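Local atomic coordinates of putative NADH-flavin reductase (Streptococcus pneumoniae TIGR4, PDB entry 4R01), a protein that probably binds NAD(P)H through a Rossmann fold and may use it to reduce flavin. Residues Tyr165-Glu170 and Glu203-Leu208; Val153-Asp158 and Ile182-Tyr187. One frame throughout, in Å; residues are numbered along the deposited sequence.

How the contacts relate
An edge strand pair of the main sheet and a separate small sheet beside it meet here. Contact 1 pairs the outermost strand 165-168 with strand 203-209 at one end of the main sheet, while contact 2 is a separate two-stranded parallel sheet whose second strand runs straight into helix 184-196. Their centres are about 13 Å apart, and along the chain their segments alternate. They also touch directly: L207 CD1 packs 3.6 Å from Y187 O, and I182 CD1 lies 3.6 Å from L208 N. Contact 1 meets no other subunit, whereas contact 2 reaches the second one. Any role of either near the nucleotide or flavin would be inference.

Contact 1: residues Tyr165-Glu170 and Glu203-Leu208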
ATOM      1  N   TYR A 165     -21.639  -2.378   8.778  1.00 53.29           N
ATOM      2  CA  TYR A 165     -20.505  -3.243   8.494  1.00 46.82           C
ATOM      3  C   TYR A 165     -20.681  -3.950   7.155  1.00 45.27           C
ATOM      4  O   TYR A 165     -21.755  -3.905   6.554  1.00 47.57           O
ATOM      5  CB  TYR A 165     -20.323  -4.274   9.615  1.00 41.49           C
ATOM      6  CG  TYR A 165     -21.398  -5.337   9.640  1.00 39.77           C
ATOM      7  CD1 TYR A 165     -22.609  -5.113  10.282  1.00 39.22           C
ATOM      8  CD2 TYR A 165     -21.204  -6.563   9.017  1.00 39.80           C
ATOM      9  CE1 TYR A 165     -23.596  -6.080  10.301  1.00 40.79           C
ATOM     10  CE2 TYR A 165     -22.186  -7.535   9.031  1.00 39.88           C
ATOM     11  CZ  TYR A 165     -23.378  -7.288   9.675  1.00 40.71           C
ATOM     12  OH  TYR A 165     -24.357  -8.253   9.691  1.00 43.21           O
ATOM     13  N   ILE A 166     -19.621  -4.602   6.695  1.00 40.36           N
ATOM     14  CA  ILE A 166     -19.687  -5.429   5.496  1.00 39.22           C
ATOM     15  C   ILE A 166     -19.383  -6.887   5.822  1.00 37.70           C
ATOM     16  O   ILE A 166     -18.401  -7.193   6.501  1.00 36.38           O
ATOM     17  CB  ILE A 166     -18.708  -4.938   4.411  1.00 37.01           C
ATOM     18  CG1 ILE A 166     -19.189  -3.614   3.827  1.00 39.67           C
ATOM     19  CG2 ILE A 166     -18.576  -5.956   3.294  1.00 32.97           C
ATOM     20  CD1 ILE A 166     -18.232  -3.014   2.830  1.00 39.81           C
ATOM     21  N   LEU A 167     -20.244  -7.781   5.350  1.00 39.22           N
ATOM     22  CA  LEU A 167     -20.001  -9.208   5.483  1.00 40.64           C
ATOM     23  C   LEU A 167     -19.280  -9.722   4.245  1.00 43.39           C
ATOM     24  O   LEU A 167     -19.800  -9.626   3.132  1.00 48.44           O
ATOM     25  CB  LEU A 167     -21.314  -9.965   5.686  1.00 41.68           C
ATOM     26  CG  LEU A 167     -21.236 -11.493   5.723  1.00 39.25           C
ATOM     27  CD1 LEU A 167     -20.471 -11.966   6.949  1.00 37.87           C
ATOM     28  CD2 LEU A 167     -22.625 -12.103   5.692  1.00 38.26           C
ATOM     29  N   ALA A 168     -18.077 -10.253   4.434  1.00 41.66           N
ATOM     30  CA  ALA A 168     -17.331 -10.833   3.324  1.00 42.37           C
ATOM     31  C   ALA A 168     -17.043 -12.302   3.597  1.00 43.00           C
ATOM     32  O   ALA A 168     -17.588 -12.886   4.535  1.00 45.09           O
ATOM     33  CB  ALA A 168     -16.041 -10.068   3.084  1.00 42.72           C
ATOM     34  N   GLY A 169     -16.184 -12.897   2.777  1.00 41.28           N
ATOM     35  CA  GLY A 169     -15.919 -14.317   2.876  1.00 38.99           C
ATOM     36  C   GLY A 169     -14.479 -14.671   3.184  1.00 39.76           C
ATOM     37  O   GLY A 169     -13.847 -14.081   4.061  1.00 38.83           O
ATOM     38  N   GLU A 170     -13.967 -15.644   2.443  1.00 42.49           N
ATOM     39  CA  GLU A 170     -12.646 -16.210   2.682  1.00 41.61           C
ATOM     40  C   GLU A 170     -11.517 -15.281   2.236  1.00 37.31           C
ATOM     41  O   GLU A 170     -10.364 -15.451   2.637  1.00 35.20           O
ATOM     42  CB  GLU A 170     -12.531 -17.554   1.960  1.00 46.81           C
ATOM     43  CG  GLU A 170     -11.671 -18.577   2.668  1.00 53.85           C
ATOM     44  CD  GLU A 170     -12.343 -19.166   3.887  1.00 56.92           C
ATOM     45  OE1 GLU A 170     -13.590 -19.249   3.904  1.00 56.46           O
ATOM     46  OE2 GLU A 170     -11.622 -19.543   4.832  1.00 61.14           O
ATOM     47  N   GLU A 203     -17.475 -22.967   7.662  1.00 51.35           N
ATOM     48  CA  GLU A 203     -16.700 -22.081   6.803  1.00 52.33           C
ATOM     49  C   GLU A 203     -16.356 -20.790   7.538  1.00 50.57           C
ATOM     50  O   GLU A 203     -16.867 -20.532   8.629  1.00 51.64           O
ATOM     51  CB  GLU A 203     -17.459 -21.779   5.510  1.00 56.73           C
ATOM     52  CG  GLU A 203     -18.891 -21.312   5.706  1.00 57.78           C
ATOM     53  CD  GLU A 203     -19.551 -20.897   4.403  1.00 56.72           C
ATOM     54  OE1 GLU A 203     -19.078 -19.924   3.778  1.00 55.73           O
ATOM     55  OE2 GLU A 203     -20.537 -21.548   3.999  1.00 56.92           O
ATOM     56  N   ARG A 204     -15.473 -19.990   6.949  1.00 47.35           N
ATOM     57  CA  ARG A 204     -15.084 -18.729   7.564  1.00 42.89           C
ATOM     58  C   ARG A 204     -15.700 -17.520   6.878  1.00 41.64           C
ATOM     59  O   ARG A 204     -15.677 -17.406   5.652  1.00 38.82           O
ATOM     60  CB  ARG A 204     -13.565 -18.556   7.570  1.00 41.66           C
ATOM     61  CG  ARG A 204     -13.188 -17.104   7.830  1.00 42.49           C
ATOM     62  CD  ARG A 204     -11.716 -16.846   7.778  1.00 42.97           C
ATOM     63  NE  ARG A 204     -11.143 -17.107   6.466  1.00 37.91           N
ATOM     64  CZ  ARG A 204      -9.857 -16.946   6.201  1.00 37.91           C
ATOM     65  NH1 ARG A 204      -9.052 -16.508   7.160  1.00 36.92           N
ATOM     66  NH2 ARG A 204      -9.377 -17.208   4.995  1.00 44.10           N
ATOM     67  N   ILE A 205     -16.239 -16.614   7.687  1.00 40.05           N
ATOM     68  CA  ILE A 205     -16.677 -15.318   7.202  1.00 39.86           C
ATOM     69  C   ILE A 205     -15.751 -14.231   7.736  1.00 36.87           C
ATOM     70  O   ILE A 205     -14.966 -14.472   8.655  1.00 34.91           O
ATOM     71  CB  ILE A 205     -18.119 -15.016   7.627  1.00 39.74           C
ATOM     72  CG1 ILE A 205     -18.239 -15.074   9.152  1.00 34.61           C
ATOM     73  CG2 ILE A 205     -19.073 -16.001   6.975  1.00 40.39           C
ATOM     74  CD1 ILE A 205     -19.632 -14.796   9.664  1.00 37.28           C
ATOM     75  N   SER A 206     -15.842 -13.037   7.160  1.00 33.93           N
ATOM     76  CA  SER A 206     -15.047 -11.906   7.628  1.00 31.90           C
ATOM     77  C   SER A 206     -15.908 -10.650   7.737  1.00 31.12           C
ATOM     78  O   SER A 206     -16.890 -10.493   7.008  1.00 31.20           O
ATOM     79  CB  SER A 206     -13.856 -11.658   6.697  1.00 32.24           C
ATOM     80  OG  SER A 206     -14.283 -11.488   5.358  1.00 32.58           O
ATOM     81  N   LEU A 207     -15.535  -9.762   8.654  1.00 30.21           N
ATOM     82  CA  LEU A 207     -16.313  -8.555   8.917  1.00 30.20           C
ATOM     83  C   LEU A 207     -15.453  -7.298   8.816  1.00 30.02           C
ATOM     84  O   LEU A 207     -14.252  -7.343   9.083  1.00 28.87           O
ATOM     85  CB  LEU A 207     -16.966  -8.638  10.300  1.00 25.23           C
ATOM     86  CG  LEU A 207     -17.973  -9.773  10.486  1.00 27.22           C
ATOM     87  CD1 LEU A 207     -18.389  -9.891  11.947  1.00 29.27           C
ATOM     88  CD2 LEU A 207     -19.183  -9.540   9.601  1.00 29.41           C
ATOM     89  N   LEU A 208     -16.071  -6.183   8.430  1.00 30.34           N
ATOM     90  CA  LEU A 208     -15.348  -4.920   8.287  1.00 31.56           C
ATOM     91  C   LEU A 208     -16.318  -3.748   8.208  1.00 32.58           C
ATOM     92  O   LEU A 208     -17.490  -3.932   7.893  1.00 32.03           O
ATOM     93  CB  LEU A 208     -14.429  -4.977   7.057  1.00 36.68           C
ATOM     94  CG  LEU A 208     -14.943  -5.134   5.616  1.00 45.01           C
ATOM     95  CD1 LEU A 208     -15.251  -3.786   4.941  1.00 51.42           C
ATOM     96  CD2 LEU A 208     -14.001  -6.001   4.777  1.00 46.69           C
TER
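Y165 and L207 meet on one face of an antiparallel strand pair, the far end of the mixed sheet of this NAD(P)-binding Rossmann fold. Strand 165-168 is the outermost strand on this side and runs against strand 203-209, the short segments making an angle of 158°. L207 CD2 is the shared apolar hub. It approaches the Y165 ring obliquely, 3.6 Å from CD2, and also lies 3.8 Å from L167 CD1. With CG of Y165 between the backbone N and the carbonyl carbon (chi1 71°), the CD2 and CE2 side of the ring is left beside L207 CD2, while the hydroxyl runs on to bond with D193 on helix 184-196. L167 CD1 also leans on I205 CB, so L167 bridges two residues of the inner strand.

I166, A168, S206 and L208 occupy the opposite face. L208 CD1 rests against both CB and CD1 of I166, each at 3.7 Å, the two side chains crossing at a slant. Beneath the side chains, I166 with L208 and A168 with S206 are hydrogen-bonded pairs, and L167 with L207 is the non-hydrogen-bonded pair between them. The A168 N to S206 O bond is nearly straight at 172°; in the I166 and L208 pair, the bond from L208 N to I166 O is weak.

Beyond A168 the regular pairing gives way. E170 and R204 cross at about a right angle in a salt bridge whose exact geometry is doubtful, and the carboxylate has a second partner in R139. Closer in, a side chain takes over from the ladder: S206 OG donates to G169 O over 2.9 Å, in the carbonyl plane and on a lone pair.

Contact 2: residues Val153-Asp158 and Ile182-Tyr187; sequences VDFIPD and ISYADY
F155 is gripped by two tyrosines of the segment 182-187. Y184 CE1 sits over the centre of one face of its ring, 3.4 Å from F155 CD2, with the two planes inclined at 40°. Toward Y187 the phenylalanine turns its edge: F155 CZ stands over the face of that tyrosine, 3.6 Å from Y187 CG, in an edge-to-face pair. I182 CG2 fills in beside F155 CD1. The phenylalanine reaches this cluster with CG anti to its backbone N (chi1 -159°). Y184 is itself covered by P157, whose CA lies 3.5 Å from the ring centroid, a CH-pi contact almost on the ring normal.

Backbone bonds set this layer in place. I182 N donates to D154 O, I156 N to I182 O at 3.0 Å, and Y184 N to I156 O at 2.9 Å, the last as the chain leaves the strand for the helix. A water accepts from A185 N and donates to P157 O, tying the helix start to the opposite segment. S183 is the N-cap, its OG accepting from D186 N over 3.0 Å.

Farther out, Y187 OH bonds to V149 O, while D72 and K129 of the second subunit bind Y184 OH and the D154 carboxylate. The whole is a two-stranded parallel sheet with an aromatic cluster, its second strand passing directly into an N-capped helix.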
ATOM      1  N   VAL A 153      -8.404  -6.013   9.352  1.00 29.50           N
ATOM      2  CA  VAL A 153      -6.982  -5.886   9.644  1.00 28.88           C
ATOM      3  C   VAL A 153      -6.765  -5.036  10.887  1.00 33.50           C
ATOM      4  O   VAL A 153      -6.045  -5.428  11.805  1.00 34.81           O
ATOM      5  CB  VAL A 153      -6.221  -5.268   8.459  1.00 27.68           C
ATOM      6  CG1 VAL A 153      -4.778  -4.973   8.846  1.00 25.17           C
ATOM      7  CG2 VAL A 153      -6.290  -6.193   7.255  1.00 21.01           C
ATOM      8  N   ASP A 154      -7.404  -3.872  10.909  1.00 35.63           N
ATOM      9  CA  ASP A 154      -7.366  -2.998  12.071  1.00 31.93           C
ATOM     10  C   ASP A 154      -8.600  -3.250  12.935  1.00 30.38           C
ATOM     11  O   ASP A 154      -9.705  -2.822  12.600  1.00 31.65           O
ATOM     12  CB  ASP A 154      -7.288  -1.532  11.643  1.00 31.68           C
ATOM     13  CG  ASP A 154      -6.861  -0.617  12.775  1.00 37.82           C
ATOM     14  OD1 ASP A 154      -6.205  -1.099  13.723  1.00 39.96           O
ATOM     15  OD2 ASP A 154      -7.173   0.590  12.713  1.00 43.42           O
ATOM     16  N   PHE A 155      -8.434  -3.937  14.039  1.00 29.96           N
ATOM     17  CA  PHE A 155      -9.501  -4.330  14.931  1.00 29.90           C
ATOM     18  C   PHE A 155      -9.403  -3.494  16.192  1.00 32.03           C
ATOM     19  O   PHE A 155      -8.465  -3.594  16.945  1.00 29.38           O
ATOM     20  CB  PHE A 155      -9.317  -5.806  15.253  1.00 30.00           C
ATOM     21  CG  PHE A 155     -10.526  -6.508  15.742  1.00 29.74           C
ATOM     22  CD1 PHE A 155     -11.781  -6.044  15.485  1.00 29.71           C
ATOM     23  CD2 PHE A 155     -10.388  -7.648  16.460  1.00 26.21           C
ATOM     24  CE1 PHE A 155     -12.879  -6.704  15.939  1.00 26.82           C
ATOM     25  CE2 PHE A 155     -11.474  -8.320  16.907  1.00 24.74           C
ATOM     26  CZ  PHE A 155     -12.723  -7.851  16.645  1.00 25.10           C
ATOM     27  N   ILE A 156     -10.379  -2.646  16.408  1.00 33.69           N
ATOM     28  CA  ILE A 156     -10.271  -1.607  17.428  1.00 35.14           C
ATOM     29  C   ILE A 156     -11.275  -1.779  18.571  1.00 37.87           C
ATOM     30  O   ILE A 156     -12.486  -1.672  18.363  1.00 34.53           O
ATOM     31  CB  ILE A 156     -10.454  -0.209  16.798  1.00 37.67           C
ATOM     32  CG1 ILE A 156      -9.520  -0.044  15.595  1.00 39.63           C
ATOM     33  CG2 ILE A 156     -10.201   0.881  17.823  1.00 33.71           C
ATOM     34  CD1 ILE A 156      -9.960   1.016  14.605  1.00 39.16           C
ATOM     35  N   PRO A 157     -10.761  -2.048  19.787  1.00 40.68           N
ATOM     36  CA  PRO A 157     -11.528  -2.297  21.016  1.00 39.11           C
ATOM     37  C   PRO A 157     -12.612  -1.261  21.300  1.00 41.40           C
ATOM     38  O   PRO A 157     -13.788  -1.613  21.372  1.00 43.88           O
ATOM     39  CB  PRO A 157     -10.455  -2.257  22.104  1.00 37.11           C
ATOM     40  CG  PRO A 157      -9.235  -2.735  21.424  1.00 39.25           C
ATOM     41  CD  PRO A 157      -9.310  -2.178  20.022  1.00 40.53           C
ATOM     42  N   ASP A 158     -12.224  -0.003  21.468  1.00 42.48           N
ATOM     43  CA  ASP A 158     -13.193   1.030  21.806  1.00 46.70           C
ATOM     44  C   ASP A 158     -13.489   1.928  20.612  1.00 48.23           C
ATOM     45  O   ASP A 158     -13.766   3.118  20.768  1.00 48.80           O
ATOM     46  CB  ASP A 158     -12.696   1.853  22.991  1.00 49.96           C
ATOM     47  CG  ASP A 158     -12.561   1.025  24.252  1.00 55.39           C
ATOM     48  OD1 ASP A 158     -13.603   0.684  24.850  1.00 60.78           O
ATOM     49  OD2 ASP A 158     -11.417   0.705  24.639  1.00 54.01           O
ATOM     50  N   ILE A 182     -12.448  -2.271  11.668  1.00 25.69           N
ATOM     51  CA  ILE A 182     -13.753  -2.418  12.308  1.00 27.50           C
ATOM     52  C   ILE A 182     -13.629  -2.318  13.828  1.00 26.45           C
ATOM     53  O   ILE A 182     -12.614  -2.708  14.410  1.00 27.35           O
ATOM     54  CB  ILE A 182     -14.438  -3.756  11.921  1.00 30.07           C
ATOM     55  CG1 ILE A 182     -15.934  -3.711  12.242  1.00 24.74           C
ATOM     56  CG2 ILE A 182     -13.757  -4.943  12.597  1.00 28.26           C
ATOM     57  CD1 ILE A 182     -16.706  -4.909  11.737  1.00 32.85           C
ATOM     58  N   SER A 183     -14.658  -1.770  14.463  1.00 29.90           N
ATOM     59  CA  SER A 183     -14.694  -1.666  15.917  1.00 29.34           C
ATOM     60  C   SER A 183     -15.157  -2.982  16.525  1.00 31.95           C
ATOM     61  O   SER A 183     -15.779  -3.798  15.845  1.00 31.84           O
ATOM     62  CB  SER A 183     -15.618  -0.532  16.355  1.00 30.47           C
ATOM     63  OG  SER A 183     -16.958  -0.807  15.989  1.00 33.43           O
ATOM     64  N   TYR A 184     -14.851  -3.189  17.802  1.00 34.40           N
ATOM     65  CA  TYR A 184     -15.330  -4.371  18.508  1.00 31.53           C
ATOM     66  C   TYR A 184     -16.854  -4.378  18.535  1.00 30.60           C
ATOM     67  O   TYR A 184     -17.478  -5.426  18.381  1.00 32.29           O
ATOM     68  CB  TYR A 184     -14.769  -4.430  19.931  1.00 30.48           C
ATOM     69  CG  TYR A 184     -13.388  -5.049  20.028  1.00 32.28           C
ATOM     70  CD1 TYR A 184     -12.501  -4.997  18.958  1.00 28.74           C
ATOM     71  CD2 TYR A 184     -12.977  -5.699  21.189  1.00 30.91           C
ATOM     72  CE1 TYR A 184     -11.241  -5.563  19.043  1.00 26.86           C
ATOM     73  CE2 TYR A 184     -11.719  -6.272  21.283  1.00 29.06           C
ATOM     74  CZ  TYR A 184     -10.854  -6.200  20.206  1.00 30.25           C
ATOM     75  OH  TYR A 184      -9.601  -6.767  20.290  1.00 32.04           O
ATOM     76  N   ALA A 185     -17.444  -3.200  18.703  1.00 32.17           N
ATOM     77  CA  ALA A 185     -18.898  -3.061  18.737  1.00 36.32           C
ATOM     78  C   ALA A 185     -19.548  -3.493  17.420  1.00 35.81           C
ATOM     79  O   ALA A 185     -20.466  -4.314  17.416  1.00 36.48           O
ATOM     80  CB  ALA A 185     -19.282  -1.628  19.072  1.00 37.12           C
ATOM     81  N   ASP A 186     -19.071  -2.946  16.305  1.00 34.66           N
ATOM     82  CA  ASP A 186     -19.610  -3.304  14.994  1.00 35.51           C
ATOM     83  C   ASP A 186     -19.379  -4.782  14.673  1.00 35.55           C
ATOM     84  O   ASP A 186     -20.219  -5.426  14.041  1.00 35.07           O
ATOM     85  CB  ASP A 186     -18.995  -2.425  13.902  1.00 34.27           C
ATOM     86  CG  ASP A 186     -19.593  -1.030  13.871  1.00 37.92           C
ATOM     87  OD1 ASP A 186     -20.796  -0.890  14.180  1.00 37.34           O
ATOM     88  OD2 ASP A 186     -18.864  -0.072  13.536  1.00 42.13           O
ATOM     89  N   TYR A 187     -18.244  -5.313  15.119  1.00 33.44           N
ATOM     90  CA  TYR A 187     -17.914  -6.722  14.926  1.00 31.34           C
ATOM     91  C   TYR A 187     -18.903  -7.618  15.668  1.00 35.50           C
ATOM     92  O   TYR A 187     -19.359  -8.630  15.132  1.00 36.36           O
ATOM     93  CB  TYR A 187     -16.484  -7.001  15.396  1.00 28.71           C
ATOM     94  CG  TYR A 187     -16.064  -8.453  15.345  1.00 27.05           C
ATOM     95  CD1 TYR A 187     -15.505  -8.995  14.196  1.00 26.97           C
ATOM     96  CD2 TYR A 187     -16.205  -9.277  16.456  1.00 30.84           C
ATOM     97  CE1 TYR A 187     -15.111 -10.322  14.148  1.00 28.65           C
ATOM     98  CE2 TYR A 187     -15.817 -10.600  16.420  1.00 32.13           C
ATOM     99  CZ  TYR A 187     -15.271 -11.118  15.266  1.00 32.80           C
ATOM    100  OH  TYR A 187     -14.884 -12.439  15.233  1.00 35.84           O
TER
HETATM  101  O   HOH W   1     -16.072  -1.202  19.731  1.00 50.45           O